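Local coordinates for 3-oxoacyl-(acyl-carrier protein) synthase II (Thermus thermophilus, PDB 1J3N) that catalyses, as a homodimer, the condensation step of fatty acid elongation, probably extending an acyl chain with two carbons from malonyl-ACP, at residues 68-71 with 72-76; 191-194 with 195-198; 216-219 with 220-223. All coordinates share one frame; numbering follows the deposited sequence.

Contact 1: residues 68-71 with 72-76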
loop_
_atom_site.group_PDB
_atom_site.type_symbol
_atom_site.label_atom_id
_atom_site.label_comp_id
_atom_site.label_asym_id
_atom_site.label_seq_id
_atom_site.Cartn_x
_atom_site.Cartn_y
_atom_site.Cartn_z
ATOM N N LEU A 68 -20.358 3.411 1.383
ATOM C CA LEU A 68 -19.032 4.010 1.296
ATOM C C LEU A 68 -18.559 4.447 2.664
ATOM O O LEU A 68 -19.237 5.219 3.343
ATOM C CB LEU A 68 -19.044 5.236 0.382
ATOM C CG LEU A 68 -19.228 5.033 -1.117
ATOM C CD1 LEU A 68 -19.105 6.371 -1.826
ATOM C CD2 LEU A 68 -18.176 4.079 -1.624
ATOM N N ASP A 69 -17.399 3.952 3.073
ATOM C CA ASP A 69 -16.845 4.323 4.362
ATOM C C ASP A 69 -16.378 5.766 4.249
ATOM O O ASP A 69 -16.057 6.239 3.159
ATOM C CB ASP A 69 -15.666 3.412 4.719
ATOM C CG ASP A 69 -15.084 3.716 6.084
ATOM O OD1 ASP A 69 -14.358 4.732 6.214
ATOM O OD2 ASP A 69 -15.360 2.943 7.029
ATOM N N ARG A 70 -16.343 6.469 5.377
ATOM C CA ARG A 70 -15.907 7.857 5.385
ATOM C C ARG A 70 -14.557 8.080 4.677
ATOM O O ARG A 70 -14.376 9.097 4.008
ATOM C CB ARG A 70 -15.833 8.362 6.834
ATOM C CG ARG A 70 -15.704 9.868 6.977
ATOM C CD ARG A 70 -15.635 10.281 8.448
ATOM N NE ARG A 70 -16.929 10.224 9.127
ATOM C CZ ARG A 70 -17.847 11.187 9.081
ATOM N NH1 ARG A 70 -17.626 12.295 8.385
ATOM N NH2 ARG A 70 -18.988 11.046 9.741
ATOM N N PHE A 71 -13.607 7.154 4.795
ATOM C CA PHE A 71 -12.316 7.403 4.140
ATOM C C PHE A 71 -12.421 7.386 2.625
ATOM O O PHE A 71 -11.688 8.100 1.933
ATOM C CB PHE A 71 -11.224 6.438 4.633
ATOM C CG PHE A 71 -11.165 5.114 3.907
ATOM C CD1 PHE A 71 -12.063 4.094 4.201
ATOM C CD2 PHE A 71 -10.166 4.873 2.964
ATOM C CE1 PHE A 71 -11.968 2.854 3.574
ATOM C CE2 PHE A 71 -10.059 3.638 2.327
ATOM C CZ PHE A 71 -10.963 2.622 2.635
ATOM N N VAL A 72 -13.337 6.579 2.107
ATOM C CA VAL A 72 -13.541 6.520 0.669
ATOM C C VAL A 72 -14.362 7.756 0.274
ATOM O O VAL A 72 -14.166 8.326 -0.797
ATOM C CB VAL A 72 -14.273 5.217 0.257
ATOM C CG1 VAL A 72 -14.777 5.325 -1.177
ATOM C CG2 VAL A 72 -13.307 4.019 0.374
ATOM N N GLN A 73 -15.269 8.183 1.154
ATOM C CA GLN A 73 -16.069 9.366 0.872
ATOM C C GLN A 73 -15.162 10.594 0.719
ATOM O O GLN A 73 -15.354 11.412 -0.172
ATOM C CB GLN A 73 -17.093 9.598 1.986
ATOM C CG GLN A 73 -18.317 8.702 1.880
ATOM C CD GLN A 73 -19.360 9.022 2.929
ATOM O OE1 GLN A 73 -19.638 10.191 3.206
ATOM N NE2 GLN A 73 -19.954 7.985 3.512
ATOM N N TYR A 74 -14.167 10.715 1.585
ATOM C CA TYR A 74 -13.247 11.841 1.506
ATOM C C TYR A 74 -12.402 11.771 0.239
ATOM O O TYR A 74 -12.189 12.780 -0.433
ATOM C CB TYR A 74 -12.330 11.874 2.729
ATOM C CG TYR A 74 -13.024 12.205 4.034
ATOM C CD1 TYR A 74 -14.365 12.595 4.063
ATOM C CD2 TYR A 74 -12.329 12.146 5.243
ATOM C CE1 TYR A 74 -14.996 12.920 5.259
ATOM C CE2 TYR A 74 -12.954 12.473 6.446
ATOM C CZ TYR A 74 -14.285 12.859 6.444
ATOM O OH TYR A 74 -14.906 13.196 7.632
ATOM N N ALA A 75 -11.920 10.583 -0.100
ATOM C CA ALA A 75 -11.096 10.442 -1.305
ATOM C C ALA A 75 -11.849 10.827 -2.582
ATOM O O ALA A 75 -11.291 11.480 -3.466
ATOM C CB ALA A 75 -10.587 9.029 -1.420
ATOM N N LEU A 76 -13.110 10.410 -2.687
ATOM C CA LEU A 76 -13.915 10.723 -3.867
ATOM C C LEU A 76 -14.168 12.226 -3.955
ATOM O O LEU A 76 -14.132 12.812 -5.040
ATOM C CB LEU A 76 -15.242 9.948 -3.826
ATOM C CG LEU A 76 -15.104 8.442 -4.089
ATOM C CD1 LEU A 76 -16.408 7.712 -3.819
ATOM C CD2 LEU A 76 -14.678 8.244 -5.533
#

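Contact 2: residues 191-194 with 195-198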
loop_
_atom_site.group_PDB
_atom_site.type_symbol
_atom_site.label_atom_id
_atom_site.label_comp_id
_atom_site.label_asym_id
_atom_site.label_seq_id
_atom_site.Cartn_x
_atom_site.Cartn_y
_atom_site.Cartn_z
ATOM N N ALA A 191 -10.116 8.440 10.667
ATOM C CA ALA A 191 -9.964 7.694 11.907
ATOM C C ALA A 191 -10.371 8.412 13.197
ATOM O O ALA A 191 -9.917 8.048 14.291
ATOM C CB ALA A 191 -8.531 7.196 12.021
ATOM N N ILE A 192 -11.212 9.432 13.087
ATOM C CA ILE A 192 -11.672 10.117 14.284
ATOM C C ILE A 192 -12.815 9.258 14.810
ATOM O O ILE A 192 -13.994 9.512 14.536
ATOM C CB ILE A 192 -12.161 11.552 13.975
ATOM C CG1 ILE A 192 -10.977 12.397 13.482
ATOM C CG2 ILE A 192 -12.770 12.182 15.230
ATOM C CD1 ILE A 192 -11.296 13.881 13.255
ATOM N N THR A 193 -12.438 8.201 15.525
ATOM C CA THR A 193 -13.394 7.267 16.101
ATOM C C THR A 193 -12.967 6.915 17.526
ATOM O O THR A 193 -11.816 7.138 17.925
ATOM C CB THR A 193 -13.511 5.976 15.238
ATOM O OG1 THR A 193 -12.327 5.180 15.376
ATOM C CG2 THR A 193 -13.698 6.331 13.780
ATOM N N PRO A 194 -13.895 6.374 18.323
ATOM C CA PRO A 194 -13.592 6.004 19.712
ATOM C C PRO A 194 -12.384 5.084 19.840
ATOM O O PRO A 194 -11.485 5.319 20.657
ATOM C CB PRO A 194 -14.874 5.316 20.179
ATOM C CG PRO A 194 -15.944 5.956 19.339
ATOM C CD PRO A 194 -15.303 6.091 17.986
ATOM N N MET A 195 -12.366 4.040 19.017
ATOM C CA MET A 195 -11.292 3.055 19.055
ATOM C C MET A 195 -9.925 3.531 18.590
ATOM O O MET A 195 -8.911 3.084 19.113
ATOM C CB MET A 195 -11.697 1.811 18.259
ATOM C CG MET A 195 -10.618 0.742 18.181
ATOM S SD MET A 195 -11.279 -0.808 17.544
ATOM C CE MET A 195 -10.198 -1.969 18.340
ATOM N N ALA A 196 -9.889 4.420 17.606
ATOM C CA ALA A 196 -8.615 4.921 17.086
ATOM C C ALA A 196 -8.000 5.976 18.000
ATOM O O ALA A 196 -6.805 5.940 18.285
ATOM C CB ALA A 196 -8.809 5.493 15.698
ATOM N N ILE A 197 -8.808 6.929 18.444
ATOM C CA ILE A 197 -8.294 7.954 19.332
ATOM C C ILE A 197 -7.966 7.283 20.658
ATOM O O ILE A 197 -7.023 7.667 21.349
ATOM C CB ILE A 197 -9.319 9.093 19.529
ATOM C CG1 ILE A 197 -9.518 9.823 18.194
ATOM C CG2 ILE A 197 -8.832 10.064 20.611
ATOM C CD1 ILE A 197 -10.375 11.063 18.262
ATOM N N GLY A 198 -8.743 6.263 21.001
ATOM C CA GLY A 198 -8.491 5.542 22.235
ATOM C C GLY A 198 -7.146 4.840 22.158
ATOM O O GLY A 198 -6.341 4.905 23.088
#

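Contact 3: residues 216-219 with 220-223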
loop_
_atom_site.group_PDB
_atom_site.type_symbol
_atom_site.label_atom_id
_atom_site.label_comp_id
_atom_site.label_asym_id
_atom_site.label_seq_id
_atom_site.Cartn_x
_atom_site.Cartn_y
_atom_site.Cartn_z
ATOM N N ALA A 216 -3.280 23.110 21.260
ATOM C CA ALA A 216 -2.715 21.789 21.531
ATOM C C ALA A 216 -1.569 21.422 20.582
ATOM O O ALA A 216 -0.474 21.081 21.031
ATOM C CB ALA A 216 -3.819 20.725 21.480
ATOM N N SER A 217 -1.815 21.482 19.277
ATOM C CA SER A 217 -0.768 21.169 18.296
ATOM C C SER A 217 0.173 22.367 18.193
ATOM O O SER A 217 -0.143 23.365 17.553
ATOM C CB SER A 217 -1.381 20.883 16.927
ATOM O OG SER A 217 -0.361 20.615 15.983
ATOM N N ARG A 218 1.341 22.250 18.815
ATOM C CA ARG A 218 2.317 23.336 18.847
ATOM C C ARG A 218 3.736 22.808 18.605
ATOM O O ARG A 218 4.564 22.774 19.519
ATOM C CB ARG A 218 2.232 24.023 20.218
ATOM C CG ARG A 218 2.419 23.056 21.394
ATOM C CD ARG A 218 2.095 23.711 22.738
ATOM N NE ARG A 218 2.629 25.068 22.835
ATOM C CZ ARG A 218 1.923 26.163 22.576
ATOM N NH1 ARG A 218 0.652 26.064 22.209
ATOM N NH2 ARG A 218 2.490 27.356 22.672
ATOM N N PRO A 219 4.036 22.404 17.361
ATOM C CA PRO A 219 5.359 21.873 17.014
ATOM C C PRO A 219 6.517 22.835 17.223
ATOM O O PRO A 219 6.407 24.036 16.970
ATOM C CB PRO A 219 5.195 21.462 15.552
ATOM C CG PRO A 219 4.187 22.453 15.043
ATOM C CD PRO A 219 3.181 22.519 16.165
ATOM N N PHE A 220 7.628 22.279 17.694
ATOM C CA PHE A 220 8.853 23.020 17.955
ATOM C C PHE A 220 8.795 23.899 19.201
ATOM O O PHE A 220 9.760 24.594 19.507
ATOM C CB PHE A 220 9.235 23.854 16.728
ATOM C CG PHE A 220 9.233 23.064 15.441
ATOM C CD1 PHE A 220 10.002 21.907 15.316
ATOM C CD2 PHE A 220 8.425 23.445 14.375
ATOM C CE1 PHE A 220 9.960 21.138 14.151
ATOM C CE2 PHE A 220 8.376 22.682 13.201
ATOM C CZ PHE A 220 9.143 21.529 13.093
ATOM N N THR A 221 7.677 23.877 19.926
ATOM C CA THR A 221 7.585 24.675 21.142
ATOM C C THR A 221 8.069 23.838 22.322
ATOM O O THR A 221 8.073 22.607 22.267
ATOM C CB THR A 221 6.151 25.134 21.451
ATOM O OG1 THR A 221 5.326 23.986 21.678
ATOM C CG2 THR A 221 5.594 25.974 20.310
ATOM N N LEU A 222 8.474 24.514 23.390
ATOM C CA LEU A 222 8.964 23.843 24.587
ATOM C C LEU A 222 7.874 23.042 25.292
ATOM O O LEU A 222 8.167 22.080 25.996
ATOM C CB LEU A 222 9.542 24.879 25.550
ATOM C CG LEU A 222 10.857 25.547 25.136
ATOM C CD1 LEU A 222 11.024 26.876 25.867
ATOM C CD2 LEU A 222 12.018 24.605 25.439
ATOM N N SER A 223 6.617 23.434 25.096
ATOM C CA SER A 223 5.490 22.756 25.737
ATOM C C SER A 223 4.769 21.715 24.876
ATOM O O SER A 223 3.683 21.254 25.242
ATOM C CB SER A 223 4.478 23.795 26.232
ATOM O OG SER A 223 4.081 24.664 25.183
#

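Contact 1: residues 68-71 with 72-76
Over one face of the Phe-71 ring sits the CG2 methyl of Val-72, offset toward the rim and 3.7 Å from the ring centroid, a CH-pi contact between sequence neighbours; the carboxylate carbon of Asp-69 lies at the ring's edge. The Tyr-74 ring receives Arg-70 CG over a face, 3.8 Å from its centroid, on the side where Arg-70 O also lies. With CG anti to the backbone N (chi1 -167°) and a bend at chi3, the arginine chain crosses the phenol end of the ring at a slant and brings NH1 to Tyr-74 OH at 3.0 Å. The hydroxyl lies at the guanidinium edge, near its plane, and the guanidinium and phenol ring planes are 65° apart. A long, flexible arginine suits this place, since CG can lie over the ring and CD beside its hydroxyl while NE forms a salt bridge with Glu-110. Tyr-74 OH has a second, weak bond to Glu-231.

On another side of the turn, Leu-68 spreads its two methyls: CD2 touches Val-72 CG1 at 3.6 Å and CD1 touches Leu-76 CD1, and His-143 and Ile-144 of helix 139-148 pack against this apolar strip. Gln-73 reaches back with its amide, NE2 bonding Leu-68 O at 2.9 Å from above the carbonyl plane.

Asp-69 is short enough to fold back, and its OD1 accepts from Phe-71 N at 2.9 Å through the anti lone pair, while OD2 bonds Thr-111. This is an aspartate N-cap opening helix 70-86, with the glutamine tying the preceding residue to the first turn.

Contact 2: residues 191-194 with 195-198
Ala-196 CB rests against Ala-191 O at 3.1 Å and against the CB of Ala-191 at 4.1 Å, so two small side chains allow the chain before the helix to fold closely over its first turn. Beside them Ile-192 and Ile-197 lie side by side and point the same way. Branched isoleucines suit this spot: the CG2 branch of Ile-192 meets the tip of Ile-197's longer branch, CD1, at 4.0 Å. Ile-197 also lays its CG1 alongside Thr-193 O.

The polar contacts centre on Thr-193. Its chi1 of 72° sets OG1 between the backbone N and the carbonyl carbon, facing the start of the helix, where it accepts a weak, long bond from Ala-196 N at 3.4 Å. Its carbonyl takes the first regular helical bond, from Ile-197 N at 3.1 Å and nearly straight (169°). Pro-194 O then accepts from Gly-198 N at 2.9 Å. Proline fits the first helical position, since no N-H is needed there and its ring fixes phi near the helical value.

Farther out, Glu-113 of helix 109-122 positions the cap: its OE1 bonds both Thr-193 OG1 and Met-195 N, and would probably interact favourably with the helix's amino end. The extended Met-195 side chain packs on Met-109 and on Ile-127 of the second subunit, whose Phe-119 meets Pro-194. Ahead of the cap, Ile-192 centres an inverse gamma turn, with a weak bond from Thr-193 N to Ala-191 O. Together these features make a threonine N-cap followed by proline, leading from strand 182-189 into helix 194-202 at the dimer interface.

Contact 3: residues 216-219 with 220-223
Arg-218 and Thr-221 meet across a type II beta turn that runs from one to the other, with Pro-219 and Phe-220 at its corners, in the loop between helix 213-216 and strand 232-240. Before the turn, Ser-217 anchors the incoming chain, its OG bonding Lys-333 O and its carbonyl accepting from Asn-365.

At Arg-218 the backbone carbonyl closes the turn. It accepts a weak bond from Thr-221 N at 3.3 Å and a shorter one from Thr-221 OG1 at 2.6 Å, the hydroxyl being the donor. Threonine is apt at this last turn position because chi1 of 63° swings its hydroxyl back to the same oxygen that its amide approaches, so one carbonyl is gripped twice. The arginine side chain crosses Thr-221 at about a right angle, CG coming within 3.1 Å of OG1. Its guanidinium is held mainly from outside the turn: NH2 makes a salt bridge with Asp-368 and NH1 bonds Lys-215 O, two partners that together should restrict its rotation.

Pro-219 follows, its ring holding phi near the value the second turn position needs. Its CB lies over one face of the Phe-220 ring, 4.3 Å from the centroid and offset toward the rim, a loose CH-pi contact. Phe-220 takes the positive phi (74°) of the third position, where glycine or asparagine is more usual; here its ring stacks with Phe-377 and packs on Val-313 of helix 306-324, while its N bonds Asp-309 of that helix. Beyond the turn, Ser-223 is held chiefly by Asp-368, and its OG receives only a weak, bent bond from Arg-218 NE, at 2.8 Å and 117°.

All three contacts are local ones within the N-terminal half of the synthase, and they follow one another along the chain without touching. Contacts 1 and 2 are the nearer pair, about 17 Å between centres and 6 Å between nearest atoms. They are joined through helix 109-122, whose Glu-110 and Thr-111 serve contact 1 and whose Glu-113 serves contact 2; Glu-231 makes a weak bond to Tyr-74 and touches Ile-192. Contact 3 stands apart, its centre about 22 Å from that of contact 2 and 31 Å from that of contact 1, and it packs on helix 306-324 and bonds Asp-368 and Asp-370. Of the three, contact 2 alone reaches the second subunit.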